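Local coordinates for arabinogalactan endo-1,4-beta-galactosidase (Ignisphaera aggregans, PDB 7OSK), which probably hydrolyses internal beta-1,4-galactosidic bonds of galactans through the family GH53 catalytic domain held in this chain, at residues I229-A234 / V253-I258; D184-G189 / P225-V230; F244-I249 / Q282-K287; V257-F262 / K287-E292. All coordinates share one frame; numbering follows the deposited sequence.

Contact 1 (I229-A234 / V253-I258)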
loop_
_atom_site.group_PDB
_atom_site.type_symbol
_atom_site.label_atom_id
_atom_site.label_comp_id
_atom_site.label_asym_id
_atom_site.label_seq_id
_atom_site.Cartn_x
_atom_site.Cartn_y
_atom_site.Cartn_z
ATOM N N ILE A 229 3.609 -13.977 2.740
ATOM C CA ILE A 229 2.619 -13.737 1.705
ATOM C C ILE A 229 1.471 -12.901 2.248
ATOM O O ILE A 229 0.964 -13.164 3.338
ATOM C CB ILE A 229 2.074 -15.063 1.153
ATOM C CG1 ILE A 229 3.229 -15.983 0.743
ATOM C CG2 ILE A 229 1.128 -14.815 -0.012
ATOM C CD1 ILE A 229 4.241 -15.341 -0.189
ATOM N N VAL A 230 1.070 -11.896 1.476
ATOM C CA VAL A 230 0.012 -10.981 1.884
ATOM C C VAL A 230 -1.149 -11.008 0.898
ATOM O O VAL A 230 -0.982 -10.715 -0.286
ATOM C CB VAL A 230 0.533 -9.537 2.001
ATOM C CG1 VAL A 230 -0.561 -8.610 2.503
ATOM C CG2 VAL A 230 1.746 -9.480 2.918
ATOM N N ILE A 231 -2.324 -11.368 1.404
ATOM C CA ILE A 231 -3.560 -11.296 0.638
ATOM C C ILE A 231 -4.264 -9.988 0.976
ATOM O O ILE A 231 -4.703 -9.780 2.109
ATOM C CB ILE A 231 -4.484 -12.496 0.935
ATOM C CG1 ILE A 231 -3.837 -13.802 0.461
ATOM C CG2 ILE A 231 -5.849 -12.310 0.279
ATOM C CD1 ILE A 231 -3.573 -13.874 -1.039
ATOM N N HIS A 232 -4.370 -9.112 -0.020
ATOM C CA HIS A 232 -4.885 -7.763 0.183
ATOM C C HIS A 232 -6.330 -7.641 -0.282
ATOM O O HIS A 232 -6.665 -8.018 -1.405
ATOM C CB HIS A 232 -4.001 -6.754 -0.559
ATOM C CG HIS A 232 -4.367 -5.326 -0.314
ATOM N ND1 HIS A 232 -3.902 -4.294 -1.106
ATOM C CD2 HIS A 232 -5.144 -4.744 0.631
ATOM C CE1 HIS A 232 -4.378 -3.150 -0.663
ATOM N NE2 HIS A 232 -5.138 -3.394 0.393
ATOM N N LEU A 233 -7.179 -7.119 0.600
ATOM C CA LEU A 233 -8.581 -6.876 0.281
ATOM C C LEU A 233 -8.959 -5.437 0.602
ATOM O O LEU A 233 -8.343 -4.803 1.458
ATOM C CB LEU A 233 -9.485 -7.840 1.051
ATOM C CG LEU A 233 -9.380 -9.321 0.687
ATOM C CD1 LEU A 233 -10.340 -10.128 1.545
ATOM C CD2 LEU A 233 -9.662 -9.552 -0.790
ATOM N N ALA A 234 -9.977 -4.933 -0.089
ATOM C CA ALA A 234 -10.448 -3.565 0.104
ATOM C C ALA A 234 -11.819 -3.536 0.778
ATOM O O ALA A 234 -12.684 -4.371 0.502
ATOM C CB ALA A 234 -10.500 -2.837 -1.226
ATOM N N VAL A 253 -4.725 -22.218 -0.684
ATOM C CA VAL A 253 -3.906 -21.019 -0.798
ATOM C C VAL A 253 -3.255 -20.711 0.545
ATOM O O VAL A 253 -3.934 -20.357 1.511
ATOM C CB VAL A 253 -4.731 -19.800 -1.271
ATOM C CG1 VAL A 253 -3.868 -18.540 -1.312
ATOM C CG2 VAL A 253 -5.329 -20.067 -2.640
ATOM N N SER A 254 -1.935 -20.854 0.597
ATOM C CA SER A 254 -1.181 -20.594 1.814
ATOM C C SER A 254 -0.665 -19.161 1.829
ATOM O O SER A 254 0.043 -18.732 0.917
ATOM C CB SER A 254 -0.017 -21.580 1.946
ATOM O OG SER A 254 0.836 -21.519 0.816
ATOM N N PHE A 255 -1.039 -18.422 2.867
ATOM C CA PHE A 255 -0.577 -17.054 3.047
ATOM C C PHE A 255 -0.502 -16.743 4.532
ATOM O O PHE A 255 -1.052 -17.478 5.350
ATOM C CB PHE A 255 -1.500 -16.065 2.332
ATOM C CG PHE A 255 -2.909 -16.077 2.843
ATOM C CD1 PHE A 255 -3.776 -17.099 2.496
ATOM C CD2 PHE A 255 -3.368 -15.066 3.668
ATOM C CE1 PHE A 255 -5.073 -17.117 2.965
ATOM C CE2 PHE A 255 -4.666 -15.076 4.139
ATOM C CZ PHE A 255 -5.520 -16.102 3.787
ATOM N N ASP A 256 0.169 -15.649 4.876
ATOM C CA ASP A 256 0.451 -15.327 6.271
ATOM C C ASP A 256 -0.334 -14.112 6.756
ATOM O O ASP A 256 -0.765 -14.069 7.909
ATOM C CB ASP A 256 1.951 -15.079 6.459
ATOM C CG ASP A 256 2.798 -16.240 5.972
ATOM O OD1 ASP A 256 2.856 -17.271 6.678
ATOM O OD2 ASP A 256 3.413 -16.119 4.891
ATOM N N VAL A 257 -0.522 -13.134 5.874
ATOM C CA VAL A 257 -1.097 -11.853 6.268
ATOM C C VAL A 257 -2.391 -11.541 5.524
ATOM O O VAL A 257 -2.498 -11.774 4.320
ATOM C CB VAL A 257 -0.103 -10.697 6.023
ATOM C CG1 VAL A 257 -0.618 -9.406 6.646
ATOM C CG2 VAL A 257 1.265 -11.044 6.588
ATOM N N ILE A 258 -3.367 -11.022 6.262
ATOM C CA ILE A 258 -4.593 -10.490 5.680
ATOM C C ILE A 258 -4.522 -8.972 5.696
ATOM O O ILE A 258 -4.661 -8.351 6.750
ATOM C CB ILE A 258 -5.845 -10.959 6.445
ATOM C CG1 ILE A 258 -5.969 -12.481 6.365
ATOM C CG2 ILE A 258 -7.103 -10.297 5.880
ATOM C CD1 ILE A 258 -6.901 -13.070 7.396
#
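I229 grips D256 with its backbone N, which donates a nearly straight hydrogen bond to D256 OD2 (3.0 Å, 167° at the hydrogen); D256 OD2 receives it on the lone pair turned away from its partner oxygen. The carbonyl oxygen I229 O then takes two donors: V257 N at 2.9 Å, and D256 N. With CG1 beside the backbone N (chi1 -51°), I229 leaves CG2 to press on F255 CB at 3.7 Å. V230 lies alongside V257 on the face inside the barrel, V230 CG2 being 3.8 Å from V257 CB. At I231 the backbone N binds V257 O at 2.9 Å, while the side chain turns to the outer face and sets CG1 over the F255 ring. This is a CH-pi contact, I231 CG1 to the F255 centroid measuring 3.7 Å. With an alanine in place of F255, I231 CG1 would probably lose the ring face it rests on and a gap would open beneath helix 238-250. That helix links the two parallel strands in a beta-alpha-beta unit; its L248 packs on both I231 and F255, and I217 and V220 of helix 206-223 touch I229.

Contact 2 (D184-G189 / P225-V230)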
loop_
_atom_site.group_PDB
_atom_site.type_symbol
_atom_site.label_atom_id
_atom_site.label_comp_id
_atom_site.label_asym_id
_atom_site.label_seq_id
_atom_site.Cartn_x
_atom_site.Cartn_y
_atom_site.Cartn_z
ATOM N N ASP A 184 10.658 -8.152 2.742
ATOM C CA ASP A 184 10.294 -9.008 3.862
ATOM C C ASP A 184 8.908 -9.596 3.644
ATOM O O ASP A 184 8.629 -10.719 4.061
ATOM C CB ASP A 184 10.330 -8.225 5.176
ATOM C CG ASP A 184 11.639 -7.485 5.381
ATOM O OD1 ASP A 184 12.603 -8.098 5.891
ATOM O OD2 ASP A 184 11.702 -6.286 5.033
ATOM N N MET A 185 8.049 -8.824 2.982
ATOM C CA MET A 185 6.680 -9.242 2.698
ATOM C C MET A 185 6.308 -8.989 1.242
ATOM O O MET A 185 6.688 -7.977 0.659
ATOM C CB MET A 185 5.701 -8.511 3.615
ATOM C CG MET A 185 5.802 -8.953 5.055
ATOM S SD MET A 185 4.560 -8.238 6.142
ATOM C CE MET A 185 4.893 -9.174 7.635
ATOM N N VAL A 186 5.559 -9.922 0.667
ATOM C CA VAL A 186 5.072 -9.788 -0.698
ATOM C C VAL A 186 3.548 -9.813 -0.706
ATOM O O VAL A 186 2.919 -10.578 0.022
ATOM C CB VAL A 186 5.628 -10.904 -1.607
ATOM C CG1 VAL A 186 4.923 -10.912 -2.966
ATOM C CG2 VAL A 186 7.129 -10.725 -1.785
ATOM N N GLN A 187 2.971 -8.959 -1.542
ATOM C CA GLN A 187 1.525 -8.823 -1.644
ATOM C C GLN A 187 1.040 -9.295 -3.011
ATOM O O GLN A 187 1.202 -8.610 -4.018
ATOM C CB GLN A 187 1.130 -7.369 -1.374
ATOM C CG GLN A 187 -0.260 -6.979 -1.838
ATOM C CD GLN A 187 -0.721 -5.620 -1.315
ATOM O OE1 GLN A 187 -1.703 -5.069 -1.810
ATOM N NE2 GLN A 187 -0.024 -5.080 -0.316
ATOM N N ILE A 188 0.442 -10.482 -3.023
ATOM C CA ILE A 188 0.027 -11.129 -4.263
ATOM C C ILE A 188 -1.205 -10.436 -4.840
ATOM O O ILE A 188 -2.340 -10.785 -4.514
ATOM C CB ILE A 188 -0.290 -12.633 -4.047
ATOM C CG1 ILE A 188 0.818 -13.325 -3.244
ATOM C CG2 ILE A 188 -0.498 -13.336 -5.384
ATOM C CD1 ILE A 188 2.181 -13.313 -3.909
ATOM N N GLY A 189 -0.972 -9.450 -5.700
ATOM C CA GLY A 189 -2.054 -8.674 -6.279
ATOM C C GLY A 189 -2.450 -7.531 -5.365
ATOM O O GLY A 189 -2.129 -7.552 -4.177
ATOM N N PRO A 225 11.684 -19.031 1.242
ATOM C CA PRO A 225 10.420 -19.473 1.838
ATOM C C PRO A 225 10.079 -18.755 3.145
ATOM O O PRO A 225 9.094 -19.115 3.793
ATOM C CB PRO A 225 10.655 -20.973 2.087
ATOM C CG PRO A 225 12.155 -21.217 1.828
ATOM C CD PRO A 225 12.796 -19.879 1.697
ATOM N N ASN A 226 10.878 -17.756 3.519
ATOM C CA ASN A 226 10.639 -16.983 4.737
ATOM C C ASN A 226 10.043 -15.616 4.393
ATOM O O ASN A 226 9.690 -14.835 5.277
ATOM C CB ASN A 226 11.937 -16.830 5.539
ATOM C CG ASN A 226 11.728 -16.131 6.875
ATOM O OD1 ASN A 226 11.159 -16.703 7.807
ATOM N ND2 ASN A 226 12.202 -14.891 6.976
ATOM N N ILE A 227 9.936 -15.333 3.099
ATOM C CA ILE A 227 9.157 -14.193 2.637
ATOM C C ILE A 227 7.698 -14.464 2.971
ATOM O O ILE A 227 7.195 -15.560 2.716
ATOM C CB ILE A 227 9.318 -13.956 1.120
ATOM C CG1 ILE A 227 10.779 -13.653 0.785
ATOM C CG2 ILE A 227 8.423 -12.812 0.652
ATOM C CD1 ILE A 227 11.086 -13.689 -0.693
ATOM N N LYS A 228 7.022 -13.474 3.541
ATOM C CA LYS A 228 5.644 -13.657 3.980
ATOM C C LYS A 228 4.657 -13.181 2.927
ATOM O O LYS A 228 4.838 -12.128 2.310
ATOM C CB LYS A 228 5.407 -12.930 5.305
ATOM C CG LYS A 228 6.047 -13.651 6.490
ATOM C CD LYS A 228 6.505 -12.708 7.596
ATOM C CE LYS A 228 7.640 -11.786 7.151
ATOM N NZ LYS A 228 8.994 -12.329 7.460
ATOM N N ILE A 229 3.609 -13.977 2.740
ATOM C CA ILE A 229 2.619 -13.737 1.705
ATOM C C ILE A 229 1.471 -12.901 2.248
ATOM O O ILE A 229 0.964 -13.164 3.338
ATOM C CB ILE A 229 2.074 -15.063 1.153
ATOM C CG1 ILE A 229 3.229 -15.983 0.743
ATOM C CG2 ILE A 229 1.128 -14.815 -0.012
ATOM C CD1 ILE A 229 4.241 -15.341 -0.189
ATOM N N VAL A 230 1.070 -11.896 1.476
ATOM C CA VAL A 230 0.012 -10.981 1.884
ATOM C C VAL A 230 -1.149 -11.008 0.898
ATOM O O VAL A 230 -0.982 -10.715 -0.286
ATOM C CB VAL A 230 0.533 -9.537 2.001
ATOM C CG1 VAL A 230 -0.561 -8.610 2.503
ATOM C CG2 VAL A 230 1.746 -9.480 2.918
HETATM O O HOH W 1 -2.810 -9.429 -2.150
#
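M185 and K228 pair across strands 185-188 and 228-234, two neighbouring parallel strands of the TIM barrel that helix 206-223 joins as a beta-alpha-beta unit, and their side chains cross at a slant. M185 CB lies 4.1 Å from V230 CG2 and near the carbonyl of K228. CG turns beside the backbone N (chi1 -70°) and comes within 4.0 Å of K228 CB. Beyond that the chain runs out extended, and M185 CE ends against the aliphatic part of the lysine, 3.8 Å from K228 CE. The lysine itself is bent: CE passes by D184 O, and NZ turns back to a weak hydrogen bond with N226 O. Cutting M185 back to an alanine is likely to leave the K228 methylenes without their lining and the lysine freer to swing. On the other side of the sheet, V186 CG2 packs on I227 CG2 at 3.5 Å, and I188 CG1 on I229 CG2 at 3.6 Å; V220 of helix 206-223 touches both I227 and I229. The backbones alternate their bonds in parallel fashion. K228 N donates to D184 O, V186 N to K228 O at 2.8 Å, and V230 N to V186 O. D184 also reaches the next strand, its OD2 accepting from V131 N. The last link is at V230 O, which accepts I188 N at 3.1 Å, with a water 2.9 Å from that same V230 O.

Contact 3 (F244-I249 / Q282-K287)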
loop_
_atom_site.group_PDB
_atom_site.type_symbol
_atom_site.label_atom_id
_atom_site.label_comp_id
_atom_site.label_asym_id
_atom_site.label_seq_id
_atom_site.Cartn_x
_atom_site.Cartn_y
_atom_site.Cartn_z
ATOM N N PHE A 244 -14.832 -14.833 1.437
ATOM C CA PHE A 244 -13.700 -14.826 0.519
ATOM C C PHE A 244 -12.505 -15.600 1.073
ATOM O O PHE A 244 -11.889 -16.394 0.361
ATOM C CB PHE A 244 -13.282 -13.389 0.206
ATOM C CG PHE A 244 -12.231 -13.284 -0.861
ATOM C CD1 PHE A 244 -10.884 -13.320 -0.534
ATOM C CD2 PHE A 244 -12.590 -13.150 -2.192
ATOM C CE1 PHE A 244 -9.916 -13.225 -1.516
ATOM C CE2 PHE A 244 -11.627 -13.054 -3.179
ATOM C CZ PHE A 244 -10.287 -13.090 -2.841
ATOM N N ILE A 245 -12.180 -15.367 2.339
ATOM C CA ILE A 245 -11.002 -15.980 2.945
ATOM C C ILE A 245 -11.228 -17.465 3.236
ATOM O O ILE A 245 -10.338 -18.283 3.011
ATOM C CB ILE A 245 -10.599 -15.245 4.240
ATOM C CG1 ILE A 245 -10.194 -13.805 3.905
ATOM C CG2 ILE A 245 -9.448 -15.970 4.944
ATOM C CD1 ILE A 245 -9.893 -12.938 5.112
ATOM N N ASP A 246 -12.408 -17.805 3.746
ATOM C CA ASP A 246 -12.778 -19.203 3.953
ATOM C C ASP A 246 -12.560 -20.011 2.681
ATOM O O ASP A 246 -11.923 -21.066 2.704
ATOM C CB ASP A 246 -14.242 -19.326 4.389
ATOM C CG ASP A 246 -14.454 -18.985 5.852
ATOM O OD1 ASP A 246 -13.566 -18.345 6.453
ATOM O OD2 ASP A 246 -15.515 -19.354 6.398
ATOM N N ARG A 247 -13.092 -19.513 1.569
ATOM C CA ARG A 247 -12.977 -20.209 0.296
ATOM C C ARG A 247 -11.525 -20.241 -0.171
ATOM O O ARG A 247 -11.110 -21.161 -0.875
ATOM C CB ARG A 247 -13.858 -19.545 -0.762
ATOM C CG ARG A 247 -14.137 -20.423 -1.974
ATOM C CD ARG A 247 -15.024 -19.714 -2.986
ATOM N NE ARG A 247 -15.404 -20.589 -4.091
ATOM C CZ ARG A 247 -16.065 -20.188 -5.172
ATOM N NH1 ARG A 247 -16.422 -18.918 -5.308
ATOM N NH2 ARG A 247 -16.367 -21.058 -6.124
ATOM N N LEU A 248 -10.753 -19.236 0.231
ATOM C CA LEU A 248 -9.347 -19.157 -0.145
ATOM C C LEU A 248 -8.514 -20.169 0.640
ATOM O O LEU A 248 -7.723 -20.917 0.066
ATOM C CB LEU A 248 -8.814 -17.739 0.085
ATOM C CG LEU A 248 -7.634 -17.295 -0.783
ATOM C CD1 LEU A 248 -8.049 -17.191 -2.245
ATOM C CD2 LEU A 248 -7.082 -15.967 -0.290
ATOM N N ILE A 249 -8.698 -20.181 1.956
ATOM C CA ILE A 249 -8.004 -21.125 2.823
ATOM C C ILE A 249 -8.348 -22.563 2.438
ATOM O O ILE A 249 -7.467 -23.419 2.361
ATOM C CB ILE A 249 -8.355 -20.874 4.311
ATOM C CG1 ILE A 249 -7.743 -19.542 4.765
ATOM C CG2 ILE A 249 -7.873 -22.031 5.197
ATOM C CD1 ILE A 249 -8.021 -19.171 6.212
ATOM N N GLN A 282 -10.616 -13.964 15.526
ATOM C CA GLN A 282 -11.331 -15.092 16.110
ATOM C C GLN A 282 -11.530 -16.213 15.097
ATOM O O GLN A 282 -11.514 -17.386 15.460
ATOM C CB GLN A 282 -12.691 -14.655 16.663
ATOM C CG GLN A 282 -13.433 -15.782 17.382
ATOM C CD GLN A 282 -14.810 -15.379 17.860
ATOM O OE1 GLN A 282 -14.954 -14.693 18.873
ATOM N NE2 GLN A 282 -15.835 -15.812 17.135
ATOM N N ARG A 283 -11.718 -15.853 13.831
ATOM C CA ARG A 283 -12.027 -16.842 12.801
ATOM C C ARG A 283 -10.774 -17.391 12.128
ATOM O O ARG A 283 -10.791 -18.498 11.588
ATOM C CB ARG A 283 -12.951 -16.239 11.743
ATOM C CG ARG A 283 -13.585 -17.275 10.836
ATOM C CD ARG A 283 -14.550 -16.642 9.854
ATOM N NE ARG A 283 -15.332 -17.645 9.134
ATOM C CZ ARG A 283 -16.516 -18.110 9.528
ATOM N NH1 ARG A 283 -17.077 -17.675 10.650
ATOM N NH2 ARG A 283 -17.144 -19.019 8.796
ATOM N N TYR A 284 -9.692 -16.614 12.165
ATOM C CA TYR A 284 -8.453 -16.981 11.483
ATOM C C TYR A 284 -7.229 -16.835 12.384
ATOM O O TYR A 284 -7.151 -15.913 13.197
ATOM C CB TYR A 284 -8.265 -16.121 10.232
ATOM C CG TYR A 284 -9.464 -16.102 9.315
ATOM C CD1 TYR A 284 -9.870 -17.249 8.650
ATOM C CD2 TYR A 284 -10.184 -14.932 9.106
ATOM C CE1 TYR A 284 -10.963 -17.237 7.810
ATOM C CE2 TYR A 284 -11.279 -14.910 8.264
ATOM C CZ TYR A 284 -11.663 -16.067 7.620
ATOM O OH TYR A 284 -12.749 -16.059 6.781
ATOM N N ASP A 285 -6.279 -17.757 12.228
ATOM C CA ASP A 285 -4.987 -17.666 12.900
ATOM C C ASP A 285 -3.962 -17.113 11.913
ATOM O O ASP A 285 -3.013 -17.796 11.523
ATOM C CB ASP A 285 -4.544 -19.033 13.442
ATOM C CG ASP A 285 -4.957 -19.257 14.893
ATOM O OD1 ASP A 285 -4.938 -18.293 15.691
ATOM O OD2 ASP A 285 -5.308 -20.408 15.233
ATOM N N LYS A 286 -4.181 -15.869 11.502
ATOM C CA LYS A 286 -3.273 -15.175 10.600
ATOM C C LYS A 286 -3.136 -13.719 11.017
ATOM O O LYS A 286 -3.923 -13.218 11.822
ATOM C CB LYS A 286 -3.765 -15.271 9.158
ATOM C CG LYS A 286 -3.719 -16.678 8.597
ATOM C CD LYS A 286 -4.225 -16.727 7.170
ATOM C CE LYS A 286 -4.185 -18.142 6.619
ATOM N NZ LYS A 286 -2.811 -18.709 6.629
ATOM N N LYS A 287 -2.135 -13.044 10.462
ATOM C CA LYS A 287 -1.845 -11.666 10.828
ATOM C C LYS A 287 -2.788 -10.683 10.144
ATOM O O LYS A 287 -3.345 -10.967 9.083
ATOM C CB LYS A 287 -0.393 -11.323 10.487
ATOM C CG LYS A 287 0.633 -12.142 11.259
ATOM C CD LYS A 287 0.551 -11.894 12.765
ATOM C CE LYS A 287 1.396 -12.886 13.547
ATOM N NZ LYS A 287 2.840 -12.807 13.195
#
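D246 is held by R283 and Y284 in two very different attitudes. The guanidinium of R283 meets the carboxylate nearly coplanar, the two planes only 16° apart, and grips it side-on in a salt bridge: R283 NH2 donates to D246 OD2 at 2.9 Å, and R283 NE is shared between D246 OD1 at 3.3 Å and D246 OD2 at 3.2 Å. All three bonds come in on the inner, syn lone pairs of the aspartate and lie close to the guanidinium plane. The arginine chain gets there by running straight from CG to NE, with CG anti to the backbone N (chi1 -166°). Y284, by contrast, brings its hydroxyl to D246 OD1 with its ring turned 82° from the carboxylate plane. The modelled O-to-O separation is too short to be taken literally, but OH is placed to donate. The side-on grip of R283 should limit rotation of the carboxylate; the tyrosine bond, doubtful in length, probably adds to it. The tyrosine ring is sandwiched between I245 CG2 over one face, 3.7 Å from the Y284 centroid in a CH-pi contact, and R283 CG over the opposite face. I249 approaches obliquely, its CD1 3.6 Å from Y284 CD1, and also meets the lysine chain, I249 CD1 lying 4.0 Å from K286 CE. The lysine's charged end goes elsewhere, K286 NZ donating to F255 O and its ammonium facing the F255 ring. Helix 238-250 is thus bonded to the end of helix 270-283 and the turn after it, as neighbouring helices in the outer layer of a TIM barrel.

Contact 4 (V257-F262 / K287-E292)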
loop_
_atom_site.group_PDB
_atom_site.type_symbol
_atom_site.label_atom_id
_atom_site.label_comp_id
_atom_site.label_asym_id
_atom_site.label_seq_id
_atom_site.Cartn_x
_atom_site.Cartn_y
_atom_site.Cartn_z
ATOM N N VAL A 257 -0.522 -13.134 5.874
ATOM C CA VAL A 257 -1.097 -11.853 6.268
ATOM C C VAL A 257 -2.391 -11.541 5.524
ATOM O O VAL A 257 -2.498 -11.774 4.320
ATOM C CB VAL A 257 -0.103 -10.697 6.023
ATOM C CG1 VAL A 257 -0.618 -9.406 6.646
ATOM C CG2 VAL A 257 1.265 -11.044 6.588
ATOM N N ILE A 258 -3.367 -11.022 6.262
ATOM C CA ILE A 258 -4.593 -10.490 5.680
ATOM C C ILE A 258 -4.522 -8.972 5.696
ATOM O O ILE A 258 -4.661 -8.351 6.750
ATOM C CB ILE A 258 -5.845 -10.959 6.445
ATOM C CG1 ILE A 258 -5.969 -12.481 6.365
ATOM C CG2 ILE A 258 -7.103 -10.297 5.880
ATOM C CD1 ILE A 258 -6.901 -13.070 7.396
ATOM N N ALA A 259 -4.314 -8.380 4.523
ATOM C CA ALA A 259 -4.137 -6.939 4.417
ATOM C C ALA A 259 -5.460 -6.245 4.110
ATOM O O ALA A 259 -6.324 -6.803 3.431
ATOM C CB ALA A 259 -3.111 -6.613 3.357
ATOM N N ILE A 260 -5.601 -5.021 4.613
ATOM C CA ILE A 260 -6.839 -4.261 4.493
ATOM C C ILE A 260 -6.585 -2.875 3.909
ATOM O O ILE A 260 -5.638 -2.193 4.299
ATOM C CB ILE A 260 -7.527 -4.102 5.868
ATOM C CG1 ILE A 260 -7.886 -5.470 6.449
ATOM C CG2 ILE A 260 -8.786 -3.250 5.754
ATOM C CD1 ILE A 260 -8.081 -5.459 7.952
ATOM N N SER A 261 -7.435 -2.469 2.969
ATOM C CA SER A 261 -7.484 -1.079 2.525
ATOM C C SER A 261 -8.630 -0.392 3.240
ATOM O O SER A 261 -9.791 -0.672 2.954
ATOM C CB SER A 261 -7.673 -0.971 1.010
ATOM O OG SER A 261 -6.535 -1.432 0.310
ATOM N N PHE A 262 -8.304 0.497 4.173
ATOM C CA PHE A 262 -9.332 1.229 4.904
ATOM C C PHE A 262 -9.203 2.738 4.735
ATOM O O PHE A 262 -8.362 3.383 5.362
ATOM C CB PHE A 262 -9.299 0.885 6.391
ATOM C CG PHE A 262 -10.381 1.567 7.178
ATOM C CD1 PHE A 262 -11.712 1.300 6.913
ATOM C CD2 PHE A 262 -10.072 2.488 8.162
ATOM C CE1 PHE A 262 -12.714 1.929 7.623
ATOM C CE2 PHE A 262 -11.075 3.119 8.876
ATOM C CZ PHE A 262 -12.396 2.840 8.603
ATOM N N LYS A 287 -2.135 -13.044 10.462
ATOM C CA LYS A 287 -1.845 -11.666 10.828
ATOM C C LYS A 287 -2.788 -10.683 10.144
ATOM O O LYS A 287 -3.345 -10.967 9.083
ATOM C CB LYS A 287 -0.393 -11.323 10.487
ATOM C CG LYS A 287 0.633 -12.142 11.259
ATOM C CD LYS A 287 0.551 -11.894 12.765
ATOM C CE LYS A 287 1.396 -12.886 13.547
ATOM N NZ LYS A 287 2.840 -12.807 13.195
ATOM N N ILE A 288 -2.954 -9.525 10.775
ATOM C CA ILE A 288 -3.873 -8.495 10.309
ATOM C C ILE A 288 -3.103 -7.221 9.987
ATOM O O ILE A 288 -2.411 -6.678 10.847
ATOM C CB ILE A 288 -4.952 -8.184 11.362
ATOM C CG1 ILE A 288 -5.501 -9.478 11.976
ATOM C CG2 ILE A 288 -6.068 -7.345 10.750
ATOM C CD1 ILE A 288 -6.144 -10.420 10.979
ATOM N N LEU A 289 -3.239 -6.747 8.752
ATOM C CA LEU A 289 -2.485 -5.592 8.273
ATOM C C LEU A 289 -3.387 -4.577 7.578
ATOM O O LEU A 289 -4.374 -4.943 6.943
ATOM C CB LEU A 289 -1.380 -6.051 7.314
ATOM C CG LEU A 289 -0.547 -4.968 6.624
ATOM C CD1 LEU A 289 0.322 -4.232 7.631
ATOM C CD2 LEU A 289 0.302 -5.573 5.518
ATOM N N VAL A 290 -3.046 -3.299 7.719
ATOM C CA VAL A 290 -3.664 -2.242 6.923
ATOM C C VAL A 290 -2.687 -1.835 5.819
ATOM O O VAL A 290 -1.739 -1.084 6.061
ATOM C CB VAL A 290 -4.040 -1.013 7.781
ATOM C CG1 VAL A 290 -4.699 0.062 6.923
ATOM C CG2 VAL A 290 -4.957 -1.420 8.928
ATOM N N ALA A 291 -2.922 -2.334 4.609
ATOM C CA ALA A 291 -2.016 -2.101 3.486
ATOM C C ALA A 291 -2.141 -0.686 2.944
ATOM O O ALA A 291 -1.170 -0.118 2.445
ATOM C CB ALA A 291 -2.278 -3.101 2.377
ATOM N N GLU A 292 -3.345 -0.129 3.023
ATOM C CA GLU A 292 -3.586 1.222 2.537
ATOM C C GLU A 292 -4.585 1.959 3.414
ATOM O O GLU A 292 -5.617 1.415 3.799
ATOM C CB GLU A 292 -4.089 1.198 1.091
ATOM C CG GLU A 292 -3.072 0.683 0.080
ATOM C CD GLU A 292 -3.565 0.784 -1.357
ATOM O OE1 GLU A 292 -4.645 1.375 -1.582
ATOM O OE2 GLU A 292 -2.869 0.272 -2.261
#
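V257 and L289 form one part of the apolar centre, crossing so that V257 CG1 lies 3.5 Å from L289 CB. Further along the same inner face A259 CB meets A291 CB at 3.7 Å, while on the outer face I260 CD1 reaches I288 CG2 at 3.9 Å, with L276 and L280 of helix 270-283 packed against this side. Around this core run the bonds of a parallel pair: I258 N donates to K287 O at 2.8 Å, and L289 N to I258 O at 2.9 Å. Then the register slips by one residue. At this beta bulge I260 O faces both A291 N and E292 N, each only a weak bond, before F262 N closes on E292 O at 2.9 Å. At the polar edge S261 OG lies 3.7 Å from E292 CB and is hydrogen-bonded to H232 and E191. E292 holds CG beside its backbone N (chi1 -66°) and then runs extended past the serine, taking its carboxylate to Y263 OH and into a salt bridge with R92. This is the C-terminal end of the seventh barrel strand, where TIM-barrel glycosidases of clan GH-A, to which GH53 belongs, carry their nucleophile glutamate, a place consistent with E292.

From the N terminus, contact 2 comes first, closing the loop through helix 206-223 that runs from strand 185-188 to strand 228-234. Contact 1 opens on the residues where contact 2 ends, I229 and V230, and closes the next loop, through helix 238-250, on strand 257-261. Contact 4 in turn starts from V257 and I258 and closes over helix 270-283 on strand 287-293, so these three run in sequence round four adjacent barrel strands. Contact 3 belongs to the outer layer: it opens inside the loop of contact 1, closes at the far end of that of contact 4, and crosses both. It follows contact 2 in series and shares K287 with contact 4.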